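Local structure of acid phosphatase (Bacillus anthracis, 2I33) at residues A[17-21]-A[80-86]; A[24-28]-A[72-78]; A[37-41]-A[103-109]; A[66-70]-A[214-219]; A[122-126]-A[160-165]. The protein is a class C acid phosphatase of the HAD superfamily that probably hydrolyses phosphate monoesters with the help of a bound magnesium ion. One frame throughout, in Å; residues are numbered along the deposited sequence.

Contact 4 is the centre of the set: Asp67 in it binds the magnesium ion together with Asp65 and Asp180. Contact 2 lies 10 Å away, centre to centre, and reaches the same loop through Asn73 N to Glu68 OE2 (2.7 Å). Contact 3, at 12 Å, holds the backbone of that loop through the hydroxyls of Tyr37 and Tyr41. Contact 5, at 15 Å, approaches by a salt bridge from Arg126 NH2 to Asp67 OD1 (2.8 Å). Contact 1 continues contact 2 along helix 74-83 and touches it, but its nearest atoms stay about 5 Å from contact 4. Contacts 1 to 4 also meet the second subunit.

Contact 1: A[17-21]-A[80-86]; sequences TDQQL and SVKTGKG
Thr17 lies against the C-terminal turn of helix 74-83 and meets it with both branches of its side chain. Its methyl CG2 rests 3.5 Å from Ser80 O and 3.7 Å from Gly86 N. Its hydroxyl stands between the backbone N and the carbonyl carbon (chi1 46°), which brings OG1 to 3.3 Å from Gly84 CA. The close packing continues at Val81. Its CG2 reaches Thr17 O at 3.7 Å, and its CG1 meets Leu21 CD1 at 3.9 Å, the two side chains crossing at about a right angle. Leu246 and His243 of the second subunit pack on Val81 and Leu21, respectively. The looser, wet side lies at the polar atoms of Thr17 and the backbone of Gly84. No direct hydrogen bond joins the segments; water bridges them. One water accepts from Thr17 OG1 (2.6 Å) and donates to Asp18 OD1 and Val81 O. A second bridges Thr17 N and Gly84 O. Gly84 and Lys85 are exposed to solvent. Gly84 leaves the helix with positive phi (75°), and Thr83 OG1 accepts from Lys85 N at 3.2 Å. This is a helix C-terminus ending in an ST turn at Thr83, set against the loop that leads into helix 21-29.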
# COMPACT_ATOMS: atom_id res chain seq x y z
N THR A 17 4.92 18.61 9.90
CA THR A 17 4.73 17.28 10.50
C THR A 17 3.25 16.91 10.69
O THR A 17 2.91 15.72 10.66
CB THR A 17 5.45 17.12 11.85
OG1 THR A 17 5.20 18.27 12.65
CG2 THR A 17 6.95 16.92 11.63
N ASP A 18 2.39 17.91 10.81
CA ASP A 18 0.97 17.64 10.97
C ASP A 18 0.43 17.04 9.67
O ASP A 18 -0.50 16.25 9.69
CB ASP A 18 0.17 18.90 11.30
CG ASP A 18 0.26 19.30 12.78
OD1 ASP A 18 0.84 18.52 13.58
OD2 ASP A 18 -0.31 20.36 13.12
N GLN A 19 1.02 17.43 8.56
CA GLN A 19 0.57 16.91 7.26
C GLN A 19 0.81 15.41 7.06
O GLN A 19 0.22 14.80 6.14
CB GLN A 19 1.22 17.72 6.14
CG GLN A 19 0.79 19.18 6.17
CD GLN A 19 1.48 20.01 5.13
OE1 GLN A 19 2.20 19.48 4.30
NE2 GLN A 19 1.24 21.32 5.14
N GLN A 20 1.65 14.82 7.92
CA GLN A 20 2.02 13.39 7.93
C GLN A 20 1.03 12.53 8.70
O GLN A 20 1.09 11.29 8.66
CB GLN A 20 3.33 13.16 8.71
CG GLN A 20 4.50 14.06 8.41
CD GLN A 20 5.71 13.74 9.29
OE1 GLN A 20 5.67 12.84 10.15
NE2 GLN A 20 6.80 14.48 9.08
N LEU A 21 0.19 13.19 9.49
CA LEU A 21 -0.51 12.49 10.54
C LEU A 21 -1.33 11.31 10.04
O LEU A 21 -1.16 10.20 10.54
CB LEU A 21 -1.35 13.44 11.36
CG LEU A 21 -1.63 12.91 12.75
CD1 LEU A 21 -1.97 14.05 13.71
CD2 LEU A 21 -2.70 11.88 12.73
N SER A 80 7.88 12.51 15.51
CA SER A 80 7.97 13.76 14.75
C SER A 80 6.66 14.53 14.77
O SER A 80 6.64 15.73 14.89
CB SER A 80 8.35 13.52 13.30
OG SER A 80 9.69 13.08 13.23
N VAL A 81 5.55 13.82 14.63
CA VAL A 81 4.24 14.44 14.77
C VAL A 81 4.07 15.08 16.16
O VAL A 81 3.61 16.22 16.28
CB VAL A 81 3.10 13.42 14.51
CG1 VAL A 81 1.74 14.02 14.82
CG2 VAL A 81 3.15 12.92 13.08
N LYS A 82 4.46 14.37 17.20
CA LYS A 82 4.27 14.89 18.56
C LYS A 82 5.15 16.09 18.90
O LYS A 82 4.73 17.01 19.62
CB LYS A 82 4.46 13.76 19.55
CG LYS A 82 3.35 12.72 19.41
CD LYS A 82 3.43 11.68 20.51
CE LYS A 82 2.50 10.52 20.23
NZ LYS A 82 2.63 9.45 21.27
N THR A 83 6.38 16.10 18.38
CA THR A 83 7.36 17.12 18.72
C THR A 83 7.35 18.28 17.73
O THR A 83 7.90 19.35 17.99
CB THR A 83 8.77 16.55 18.75
OG1 THR A 83 9.11 16.05 17.46
CG2 THR A 83 8.88 15.41 19.79
N GLY A 84 6.76 18.01 16.57
CA GLY A 84 6.78 18.95 15.46
C GLY A 84 8.11 19.04 14.75
O GLY A 84 8.33 19.96 13.94
N LYS A 85 9.00 18.09 15.04
CA LYS A 85 10.34 18.11 14.47
C LYS A 85 10.53 16.87 13.61
O LYS A 85 10.57 15.75 14.09
CB LYS A 85 11.39 18.24 15.58
CG LYS A 85 11.22 19.53 16.36
CD LYS A 85 12.14 19.65 17.57
CE LYS A 85 12.03 21.03 18.20
NZ LYS A 85 10.67 21.26 18.76
N GLY A 86 10.61 17.09 12.30
CA GLY A 86 10.66 16.03 11.36
C GLY A 86 12.00 15.31 11.27
O GLY A 86 13.04 15.78 11.75
O HOH W 1 3.18 17.82 14.23
O HOH W 2 7.34 20.17 11.22

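Contact 2: A[24-28]-A[72-78]; sequences DLWYQ and DNSPHQA
Helix 24-28 and helix 74-78 run roughly antiparallel, with axes 9.9 Å apart at an angle of 149°, so that Asp24 faces Gln77 and Gln28 faces Ser74. The polar link is at the Gln28 end. Gln28 NE2 donates to Ser74 OG (3.0 Å), which lies close to the plane of the amide. The bond is moderately bent. Beyond CG the Gln28 chain is extended, and it lies along Ser74, with CG 3.4 Å from Ser74 CB. The other amide atom, Gln28 OE1, accepts from the backbone N of Lys247 of the second subunit. It also lies beside Ala78 CB.

The contact packs helix 21-29 on helix 74-83, which follows the short strand 71-72 after the metal-site loop. Just ahead of the helix, Asp72 forms an Asx turn: its OD1 accepts from Ser74 N at 2.8 Å. The same oxygen also accepts from Ser74 OG (2.7 Å), on the syn side but somewhat out of the carboxylate plane. Ser74 OG thus links Gln28 to Asp72, and two donors of Ser74 grip Asp72 OD1. A water joins Asp72 OD2 to Tyr27 O.

With CG anti to the backbone N (chi1 -168°), the Tyr27 ring is sent toward helix 74-83, and its CE2 edge reaches Asp72 OD1 at 3.5 Å. The ring is nearly perpendicular to the carboxylate. Its CD2 lies 3.6 Å from Ser74 CB. Tyr27 OH bonds to Tyr37 OH. At the other end of the contact, the Asp24 carboxylate lies across Gln77, with OD2 3.7 Å from Gln77 CB.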
# COMPACT_ATOMS: atom_id res chain seq x y z
N ASP A 24 0.80 8.43 8.78
CA ASP A 24 1.45 7.75 9.90
C ASP A 24 0.46 6.90 10.66
O ASP A 24 0.75 5.76 11.03
CB ASP A 24 2.03 8.77 10.89
CG ASP A 24 3.22 9.50 10.36
OD1 ASP A 24 3.73 9.17 9.26
OD2 ASP A 24 3.67 10.43 11.06
N LEU A 25 -0.72 7.45 10.85
CA LEU A 25 -1.77 6.78 11.60
C LEU A 25 -2.22 5.52 10.86
O LEU A 25 -2.39 4.47 11.45
CB LEU A 25 -2.92 7.74 11.77
CG LEU A 25 -4.04 7.27 12.67
CD1 LEU A 25 -3.58 6.99 14.09
CD2 LEU A 25 -5.06 8.34 12.66
N TRP A 26 -2.37 5.62 9.54
CA TRP A 26 -2.69 4.46 8.71
C TRP A 26 -1.60 3.40 8.88
O TRP A 26 -1.84 2.21 9.07
CB TRP A 26 -2.75 4.84 7.23
CG TRP A 26 -3.10 3.72 6.33
CD1 TRP A 26 -4.35 3.20 6.08
CD2 TRP A 26 -2.20 2.95 5.54
NE1 TRP A 26 -4.26 2.16 5.19
CE2 TRP A 26 -2.95 2.00 4.83
CE3 TRP A 26 -0.82 2.97 5.36
CZ2 TRP A 26 -2.39 1.10 3.96
CZ3 TRP A 26 -0.26 2.08 4.49
CH2 TRP A 26 -1.04 1.13 3.82
N TYR A 27 -0.37 3.84 8.73
CA TYR A 27 0.73 2.88 8.74
C TYR A 27 0.81 2.17 10.09
O TYR A 27 1.07 0.95 10.16
CB TYR A 27 2.02 3.62 8.48
CG TYR A 27 3.13 2.65 8.19
CD1 TYR A 27 3.34 2.18 6.91
CD2 TYR A 27 3.97 2.20 9.19
CE1 TYR A 27 4.37 1.25 6.62
CE2 TYR A 27 4.98 1.27 8.91
CZ TYR A 27 5.17 0.79 7.64
OH TYR A 27 6.18 -0.10 7.36
N GLN A 28 0.59 2.91 11.17
CA GLN A 28 0.70 2.36 12.52
C GLN A 28 -0.47 1.54 12.99
O GLN A 28 -0.30 0.66 13.85
CB GLN A 28 0.90 3.49 13.52
CG GLN A 28 2.26 4.03 13.48
CD GLN A 28 2.68 4.65 14.79
OE1 GLN A 28 1.97 5.49 15.36
NE2 GLN A 28 3.82 4.23 15.30
N ASP A 72 9.85 -1.76 11.31
CA ASP A 72 8.84 -0.73 11.44
C ASP A 72 9.38 0.46 12.24
O ASP A 72 9.58 0.37 13.44
CB ASP A 72 7.64 -1.33 12.15
CG ASP A 72 6.48 -0.38 12.25
OD1 ASP A 72 6.65 0.84 11.98
OD2 ASP A 72 5.40 -0.88 12.60
N ASN A 73 9.60 1.58 11.55
CA ASN A 73 10.10 2.79 12.21
C ASN A 73 9.03 3.80 12.45
O ASN A 73 9.31 4.98 12.77
CB ASN A 73 11.19 3.41 11.36
CG ASN A 73 12.27 2.46 11.12
OD1 ASN A 73 13.04 2.13 12.03
ND2 ASN A 73 12.32 1.96 9.92
N SER A 74 7.78 3.39 12.33
CA SER A 74 6.73 4.37 12.49
C SER A 74 6.75 5.05 13.87
O SER A 74 6.33 6.21 13.94
CB SER A 74 5.37 3.79 12.11
OG SER A 74 5.04 2.77 13.00
N PRO A 75 7.22 4.40 14.97
CA PRO A 75 7.29 5.18 16.23
C PRO A 75 8.13 6.44 16.13
O PRO A 75 7.89 7.41 16.84
CB PRO A 75 7.92 4.21 17.22
CG PRO A 75 7.53 2.84 16.66
CD PRO A 75 7.61 2.99 15.20
N HIS A 76 9.12 6.41 15.25
CA HIS A 76 9.90 7.63 15.05
C HIS A 76 9.08 8.71 14.33
O HIS A 76 9.11 9.90 14.69
CB HIS A 76 11.17 7.36 14.29
CG HIS A 76 11.97 8.59 14.08
ND1 HIS A 76 11.78 9.40 13.00
CD2 HIS A 76 12.89 9.19 14.87
CE1 HIS A 76 12.58 10.45 13.10
NE2 HIS A 76 13.27 10.34 14.22
N GLN A 77 8.32 8.30 13.33
CA GLN A 77 7.47 9.26 12.61
C GLN A 77 6.41 9.84 13.55
O GLN A 77 6.12 11.04 13.50
CB GLN A 77 6.83 8.61 11.40
CG GLN A 77 7.83 8.03 10.40
CD GLN A 77 8.71 9.06 9.73
OE1 GLN A 77 9.93 9.12 9.97
NE2 GLN A 77 8.12 9.88 8.88
N ALA A 78 5.86 9.00 14.41
CA ALA A 78 4.93 9.45 15.46
C ALA A 78 5.58 10.50 16.37
O ALA A 78 4.98 11.51 16.72
CB ALA A 78 4.43 8.29 16.28
O HOH W 3 2.84 -0.56 11.93

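Contact 3: A[37-41]-A[103-109]; sequences YYQGY and LPGSIDF
Tyr41 points from helix 31-54 into the turn that starts helix 106-115, and touches it along its whole length. Its CB lies 3.9 Å from Gly105 O. CG is anti to the carbonyl carbon (chi1 -76°), which lays the ring against Ser106. CD2 meets Pro104 O at 3.3 Å, and CD1 meets Phe109 CD2 at 3.5 Å. The two rings are oblique, with planes 35° apart. Ser106 CA stands over the centre of the Tyr41 face in a CH-pi contact, 3.7 Å from the centroid. CE2 and CZ pass Ser106 CB. At the tip, OH bonds to Thr69 O of the magnesium-binding loop.

A second CH-pi contact sets Pro104 CB over the face of Tyr38, 3.9 Å from the ring centroid. Tyr37 lies on Leu103, with CE2 3.7 Å from Leu103 CD1. Gly105, at the N-cap position with positive phi (86°), passes close between Tyr38 and Tyr41. Ser106 OG and N both bond to Leu103 O, which fixes the turn.

No hydrogen bond crosses the contact; van der Waals and CH-pi contacts hold it, some to backbone atoms. Tyr37 OH bonds to Glu68, and Tyr38 OH weakly to Thr201 of the second subunit. The aromatic cluster thus probably helps to position the metal-site loop.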
# COMPACT_ATOMS: atom_id res chain seq x y z
N TYR A 37 1.27 -5.96 3.85
CA TYR A 37 2.53 -6.61 4.17
C TYR A 37 2.39 -8.13 4.04
O TYR A 37 3.22 -8.77 3.43
CB TYR A 37 3.05 -6.18 5.54
CG TYR A 37 3.82 -4.88 5.41
CD1 TYR A 37 3.15 -3.68 5.43
CD2 TYR A 37 5.18 -4.86 5.18
CE1 TYR A 37 3.82 -2.47 5.26
CE2 TYR A 37 5.85 -3.64 4.99
CZ TYR A 37 5.17 -2.46 5.03
OH TYR A 37 5.83 -1.27 4.88
N TYR A 38 1.33 -8.70 4.56
CA TYR A 38 1.15 -10.15 4.34
C TYR A 38 1.02 -10.46 2.86
O TYR A 38 1.54 -11.48 2.37
CB TYR A 38 -0.07 -10.66 5.08
CG TYR A 38 0.13 -10.73 6.55
CD1 TYR A 38 1.16 -11.51 7.10
CD2 TYR A 38 -0.75 -10.10 7.42
CE1 TYR A 38 1.32 -11.60 8.49
CE2 TYR A 38 -0.60 -10.21 8.80
CZ TYR A 38 0.44 -10.95 9.33
OH TYR A 38 0.59 -11.06 10.70
N GLN A 39 0.29 -9.65 2.11
CA GLN A 39 0.10 -9.92 0.70
C GLN A 39 1.44 -9.91 -0.01
O GLN A 39 1.73 -10.78 -0.83
CB GLN A 39 -0.77 -8.83 0.07
CG GLN A 39 -0.93 -8.96 -1.43
CD GLN A 39 -2.14 -8.20 -1.93
OE1 GLN A 39 -3.27 -8.68 -1.80
NE2 GLN A 39 -1.92 -6.94 -2.40
N GLY A 40 2.26 -8.93 0.32
CA GLY A 40 3.58 -8.81 -0.29
C GLY A 40 4.43 -10.05 0.04
O GLY A 40 5.01 -10.69 -0.85
N TYR A 41 4.49 -10.40 1.30
CA TYR A 41 5.30 -11.55 1.70
C TYR A 41 4.73 -12.87 1.22
O TYR A 41 5.50 -13.79 0.86
CB TYR A 41 5.63 -11.52 3.19
CG TYR A 41 6.70 -10.50 3.52
CD1 TYR A 41 8.00 -10.65 3.01
CD2 TYR A 41 6.41 -9.37 4.28
CE1 TYR A 41 8.96 -9.72 3.29
CE2 TYR A 41 7.39 -8.43 4.57
CZ TYR A 41 8.65 -8.60 4.05
OH TYR A 41 9.65 -7.70 4.30
N LEU A 103 7.95 -6.17 10.56
CA LEU A 103 6.72 -5.92 9.85
C LEU A 103 6.01 -7.24 9.55
O LEU A 103 6.62 -8.32 9.50
CB LEU A 103 7.00 -5.09 8.61
CG LEU A 103 7.29 -3.62 8.91
CD1 LEU A 103 8.09 -2.88 7.83
CD2 LEU A 103 6.00 -2.89 9.19
N PRO A 104 4.70 -7.16 9.36
CA PRO A 104 3.91 -8.40 9.21
C PRO A 104 4.39 -9.31 8.10
O PRO A 104 4.62 -8.86 6.99
CB PRO A 104 2.51 -7.85 8.90
CG PRO A 104 2.52 -6.52 9.61
CD PRO A 104 3.86 -5.95 9.30
N GLY A 105 4.59 -10.59 8.45
CA GLY A 105 4.95 -11.61 7.48
C GLY A 105 6.44 -11.69 7.22
O GLY A 105 6.94 -12.67 6.66
N SER A 106 7.18 -10.66 7.63
CA SER A 106 8.57 -10.61 7.20
C SER A 106 9.42 -11.75 7.78
O SER A 106 10.14 -12.44 7.06
CB SER A 106 9.17 -9.26 7.56
OG SER A 106 9.17 -9.02 8.95
N ILE A 107 9.33 -11.94 9.09
CA ILE A 107 10.19 -12.91 9.76
C ILE A 107 9.89 -14.32 9.27
O ILE A 107 10.80 -15.08 8.94
CB ILE A 107 10.11 -12.80 11.29
CG1 ILE A 107 10.55 -11.40 11.75
CG2 ILE A 107 10.96 -13.89 11.94
CD1 ILE A 107 11.92 -11.02 11.30
N ASP A 108 8.61 -14.67 9.14
CA ASP A 108 8.30 -16.02 8.69
C ASP A 108 8.77 -16.25 7.28
O ASP A 108 9.26 -17.32 6.95
CB ASP A 108 6.81 -16.32 8.81
CG ASP A 108 6.37 -16.55 10.23
OD1 ASP A 108 7.22 -16.83 11.12
OD2 ASP A 108 5.13 -16.48 10.46
N PHE A 109 8.66 -15.22 6.44
CA PHE A 109 9.11 -15.34 5.07
C PHE A 109 10.62 -15.50 5.04
O PHE A 109 11.18 -16.33 4.32
CB PHE A 109 8.68 -14.16 4.21
CG PHE A 109 9.39 -14.11 2.91
CD1 PHE A 109 9.11 -15.02 1.89
CD2 PHE A 109 10.42 -13.19 2.70
CE1 PHE A 109 9.82 -14.99 0.72
CE2 PHE A 109 11.15 -13.19 1.52
CZ PHE A 109 10.85 -14.08 0.53

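Contact 4: A[66-70]-A[214-219]; sequences LDETV and FPNPMY. With MG (magnesium ion), chain C.
The Tyr219 ring meets Glu68 at its edge, where Glu68 OE1 lies in the ring plane. The carboxylate is turned 80° against the ring. One face of Tyr219 carries Asn216 ND2, 3.2 Å above the plane and toward the rim. The Phe214 ring meets Thr69 CG2 obliquely, with CD2 4.0 Å from that methyl. Phe214 also stacks on Tyr37.

Glu68 is bent at chi2 (47°), which turns its carboxylate to the tyrosine hydroxyl. Tyr219 OH donates to Glu68 OE1; the modelled separation of 2.4 Å is very short and its exact value is doubtful. Glu68 CG touches both Asn216 ND2 (3.5 Å) and Met218 CE (3.6 Å). The other carboxylate oxygen is held by Asn73. Asn216 shapes its own loop by an Asx turn, with OD1 accepting from Met218 N at 2.9 Å, while its ND2 bonds to Asp180 OD2.

Magnesium is bound by Asp67 O at 2.1 Å, by three waters, and by Asp65 and Asp180. Asp65, Asp67 and Thr69 fit the DxDxT signature of HAD phosphatases.

One of the metal waters, modelled unusually close to the magnesium, donates to Tyr219 OH at 2.8 Å. The hydroxyl therefore appears to link the magnesium shell to Glu68, and Asn216 reaches the metal ligand Asp180. Loop 214-219 thus contributes second-shell bonds, which probably help to set the geometry of the metal site.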
# COMPACT_ATOMS: atom_id res chain seq x y z
N LEU A 66 15.31 -2.56 4.55
CA LEU A 66 15.02 -2.77 5.96
C LEU A 66 13.88 -1.90 6.42
O LEU A 66 12.84 -2.40 6.77
CB LEU A 66 16.22 -2.57 6.87
CG LEU A 66 17.25 -3.71 6.80
CD1 LEU A 66 18.44 -3.40 7.61
CD2 LEU A 66 16.63 -5.01 7.31
N ASP A 67 14.08 -0.59 6.39
CA ASP A 67 13.12 0.32 7.02
C ASP A 67 11.85 0.36 6.18
O ASP A 67 11.86 0.68 4.99
CB ASP A 67 13.74 1.71 7.21
CG ASP A 67 14.95 1.66 8.13
OD1 ASP A 67 14.85 1.04 9.19
OD2 ASP A 67 16.03 2.21 7.76
N GLU A 68 10.75 0.07 6.84
CA GLU A 68 9.44 0.02 6.21
C GLU A 68 9.29 -1.15 5.21
O GLU A 68 8.33 -1.19 4.43
CB GLU A 68 9.04 1.35 5.62
CG GLU A 68 8.52 2.35 6.68
CD GLU A 68 9.37 2.48 7.93
OE1 GLU A 68 10.40 3.19 7.88
OE2 GLU A 68 8.95 1.90 8.96
N THR A 69 10.18 -2.12 5.31
CA THR A 69 10.05 -3.36 4.59
C THR A 69 10.11 -4.53 5.55
O THR A 69 9.21 -5.37 5.56
CB THR A 69 11.15 -3.46 3.51
OG1 THR A 69 10.96 -2.40 2.57
CG2 THR A 69 11.06 -4.77 2.84
N VAL A 70 11.16 -4.56 6.39
CA VAL A 70 11.34 -5.56 7.44
C VAL A 70 11.12 -4.91 8.82
O VAL A 70 10.47 -5.49 9.66
CB VAL A 70 12.74 -6.20 7.41
CG1 VAL A 70 12.92 -7.15 8.54
CG2 VAL A 70 12.96 -6.90 6.05
N PHE A 214 5.89 -2.74 -0.91
CA PHE A 214 5.15 -2.49 0.32
C PHE A 214 4.75 -1.02 0.42
O PHE A 214 5.42 -0.14 -0.08
CB PHE A 214 5.99 -2.90 1.51
CG PHE A 214 6.29 -4.37 1.50
CD1 PHE A 214 5.34 -5.26 1.91
CD2 PHE A 214 7.49 -4.85 1.06
CE1 PHE A 214 5.55 -6.63 1.87
CE2 PHE A 214 7.72 -6.22 1.04
CZ PHE A 214 6.74 -7.10 1.44
N PRO A 215 3.64 -0.78 1.11
CA PRO A 215 3.12 0.61 1.17
C PRO A 215 3.74 1.48 2.24
O PRO A 215 3.67 1.17 3.43
CB PRO A 215 1.64 0.39 1.48
CG PRO A 215 1.69 -0.85 2.38
CD PRO A 215 2.69 -1.74 1.70
N ASN A 216 4.28 2.62 1.84
CA ASN A 216 4.84 3.59 2.77
C ASN A 216 4.47 5.01 2.35
O ASN A 216 5.20 5.69 1.63
CB ASN A 216 6.35 3.46 2.85
CG ASN A 216 6.96 4.48 3.79
OD1 ASN A 216 6.20 5.25 4.43
ND2 ASN A 216 8.28 4.49 3.90
N PRO A 217 3.32 5.47 2.82
CA PRO A 217 2.89 6.84 2.54
C PRO A 217 3.47 7.87 3.48
O PRO A 217 3.05 9.03 3.41
CB PRO A 217 1.38 6.76 2.75
CG PRO A 217 1.25 5.75 3.81
CD PRO A 217 2.30 4.72 3.58
N MET A 218 4.36 7.46 4.38
CA MET A 218 4.89 8.37 5.40
C MET A 218 6.03 9.23 4.86
O MET A 218 6.20 10.39 5.25
CB MET A 218 5.41 7.58 6.59
CG MET A 218 4.34 6.73 7.31
SD MET A 218 5.03 5.94 8.73
CE MET A 218 6.02 4.66 7.91
N TYR A 219 6.83 8.61 4.02
CA TYR A 219 8.07 9.20 3.57
C TYR A 219 8.66 8.35 2.44
O TYR A 219 8.23 7.22 2.20
CB TYR A 219 9.06 9.33 4.72
CG TYR A 219 9.67 8.00 5.09
CD1 TYR A 219 9.19 7.26 6.13
CD2 TYR A 219 10.72 7.47 4.34
CE1 TYR A 219 9.75 6.06 6.47
CE2 TYR A 219 11.26 6.23 4.66
CZ TYR A 219 10.77 5.52 5.71
OH TYR A 219 11.34 4.29 6.00
MG MG C . 12.57 1.49 3.14
O HOH W 4 11.85 3.16 3.46
O HOH W 5 13.32 1.96 1.21
O HOH W 6 14.50 2.20 3.92

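Contact 5: A[122-126]-A[160-165]; sequences YISNR and GKEKRR
Arg164 and Lys161 reach from the start of helix 162-171 to the end of strand 119-125, and hydrogen bonds dominate. Arg164 NH2 donates to Asn125 OD1 (2.8 Å), close to the guanidinium plane and nearly straight at 160°. Arg164 NH1 donates to Ser124 O at 2.8 Å, but sits above that carbonyl's plane. The NH2 also bonds to Gly160 O. Extended beyond CG, the Lys161 chain reaches across the end of the strand, past Ile123 CG2, and its NZ donates to Ile123 O at 2.9 Å. A water accepts from Asn125 N, and weakly from Lys161 NZ.

Salt bridges form a second group. Lys161 NZ pairs with Asp184 and with Asp65, a magnesium ligand. The strand belongs to the parallel sheet of the HAD fold, and the placing of Lys161 is consistent with the lysine of HAD motif III. Arg164 NE pairs with Glu158. Within the helix, Arg165 NE (2.9 Å) and NH2 both bond to Glu162 OE1, side-on.

Packing contacts centre on Ile123. Its CG2 lies over one face of the Arg164 guanidinium, 3.7 Å from NH1, and also 3.7 Å from Lys161 CG. Its CD1 meets Arg165 CG at 4.1 Å.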
# COMPACT_ATOMS: atom_id res chain seq x y z
N TYR A 122 20.15 -7.87 3.14
CA TYR A 122 19.43 -6.69 3.59
C TYR A 122 20.20 -5.49 3.08
O TYR A 122 21.21 -5.11 3.65
CB TYR A 122 19.34 -6.63 5.11
CG TYR A 122 18.76 -7.87 5.75
CD1 TYR A 122 17.41 -8.09 5.79
CD2 TYR A 122 19.59 -8.85 6.32
CE1 TYR A 122 16.87 -9.20 6.39
CE2 TYR A 122 19.06 -9.97 6.90
CZ TYR A 122 17.70 -10.14 6.94
OH TYR A 122 17.16 -11.25 7.52
N ILE A 123 19.70 -4.86 2.01
CA ILE A 123 20.34 -3.70 1.43
C ILE A 123 19.53 -2.50 1.88
O ILE A 123 18.42 -2.31 1.43
CB ILE A 123 20.41 -3.81 -0.10
CG1 ILE A 123 21.19 -5.08 -0.48
CG2 ILE A 123 21.08 -2.56 -0.69
CD1 ILE A 123 21.26 -5.36 -1.97
N SER A 124 20.13 -1.69 2.74
CA SER A 124 19.43 -0.63 3.47
C SER A 124 20.25 0.64 3.47
O SER A 124 21.48 0.58 3.52
CB SER A 124 19.24 -1.09 4.91
OG SER A 124 18.93 -0.00 5.75
N ASN A 125 19.59 1.80 3.40
CA ASN A 125 20.29 3.07 3.48
C ASN A 125 20.47 3.64 4.89
O ASN A 125 20.87 4.80 5.05
CB ASN A 125 19.68 4.08 2.50
CG ASN A 125 19.92 3.67 1.06
OD1 ASN A 125 20.74 2.80 0.81
ND2 ASN A 125 19.22 4.30 0.12
N ARG A 126 20.28 2.79 5.90
CA ARG A 126 20.96 3.05 7.16
C ARG A 126 22.45 3.22 6.88
O ARG A 126 22.99 2.66 5.90
CB ARG A 126 20.74 1.92 8.14
CG ARG A 126 19.33 1.84 8.66
CD ARG A 126 19.07 0.56 9.34
NE ARG A 126 17.75 0.62 9.94
CZ ARG A 126 17.45 0.37 11.20
NH1 ARG A 126 18.37 -0.02 12.06
NH2 ARG A 126 16.21 0.55 11.62
N GLY A 160 22.17 5.80 -3.70
CA GLY A 160 21.28 4.70 -3.99
C GLY A 160 21.88 3.38 -3.57
O GLY A 160 22.80 3.33 -2.76
N LYS A 161 21.35 2.31 -4.16
CA LYS A 161 21.68 0.94 -3.77
C LYS A 161 22.24 0.09 -4.91
O LYS A 161 22.58 -1.07 -4.68
CB LYS A 161 20.42 0.25 -3.25
CG LYS A 161 19.99 0.76 -1.91
CD LYS A 161 18.61 0.25 -1.58
CE LYS A 161 18.23 0.58 -0.13
NZ LYS A 161 16.98 -0.07 0.27
N GLU A 162 22.30 0.64 -6.11
CA GLU A 162 22.66 -0.19 -7.26
C GLU A 162 24.00 -0.87 -7.03
O GLU A 162 24.20 -2.02 -7.47
CB GLU A 162 22.66 0.61 -8.57
CG GLU A 162 22.89 -0.23 -9.84
CD GLU A 162 21.88 -1.37 -10.06
OE1 GLU A 162 20.70 -1.31 -9.62
OE2 GLU A 162 22.29 -2.36 -10.71
N LYS A 163 24.94 -0.19 -6.38
CA LYS A 163 26.27 -0.76 -6.14
C LYS A 163 26.21 -2.05 -5.32
O LYS A 163 26.90 -3.03 -5.63
CB LYS A 163 27.17 0.27 -5.45
CG LYS A 163 28.53 -0.22 -5.07
CD LYS A 163 29.39 0.93 -4.59
CE LYS A 163 30.82 0.50 -4.40
NZ LYS A 163 31.60 1.58 -3.74
N ARG A 164 25.39 -2.05 -4.27
CA ARG A 164 25.23 -3.24 -3.43
C ARG A 164 24.48 -4.36 -4.16
O ARG A 164 24.82 -5.53 -4.02
CB ARG A 164 24.58 -2.86 -2.10
CG ARG A 164 25.54 -2.14 -1.19
CD ARG A 164 24.81 -1.42 -0.11
NE ARG A 164 24.34 -0.10 -0.57
CZ ARG A 164 23.41 0.62 0.06
NH1 ARG A 164 22.82 0.14 1.12
NH2 ARG A 164 23.06 1.80 -0.42
N ARG A 165 23.46 -3.99 -4.93
CA ARG A 165 22.70 -4.97 -5.74
C ARG A 165 23.63 -5.63 -6.71
O ARG A 165 23.64 -6.86 -6.87
CB ARG A 165 21.59 -4.30 -6.54
CG ARG A 165 20.40 -3.92 -5.73
CD ARG A 165 19.21 -3.50 -6.59
NE ARG A 165 19.40 -2.19 -7.23
CZ ARG A 165 18.87 -1.05 -6.80
NH1 ARG A 165 18.13 -0.99 -5.70
NH2 ARG A 165 19.09 0.07 -7.48
O HOH W 7 16.92 2.07 2.68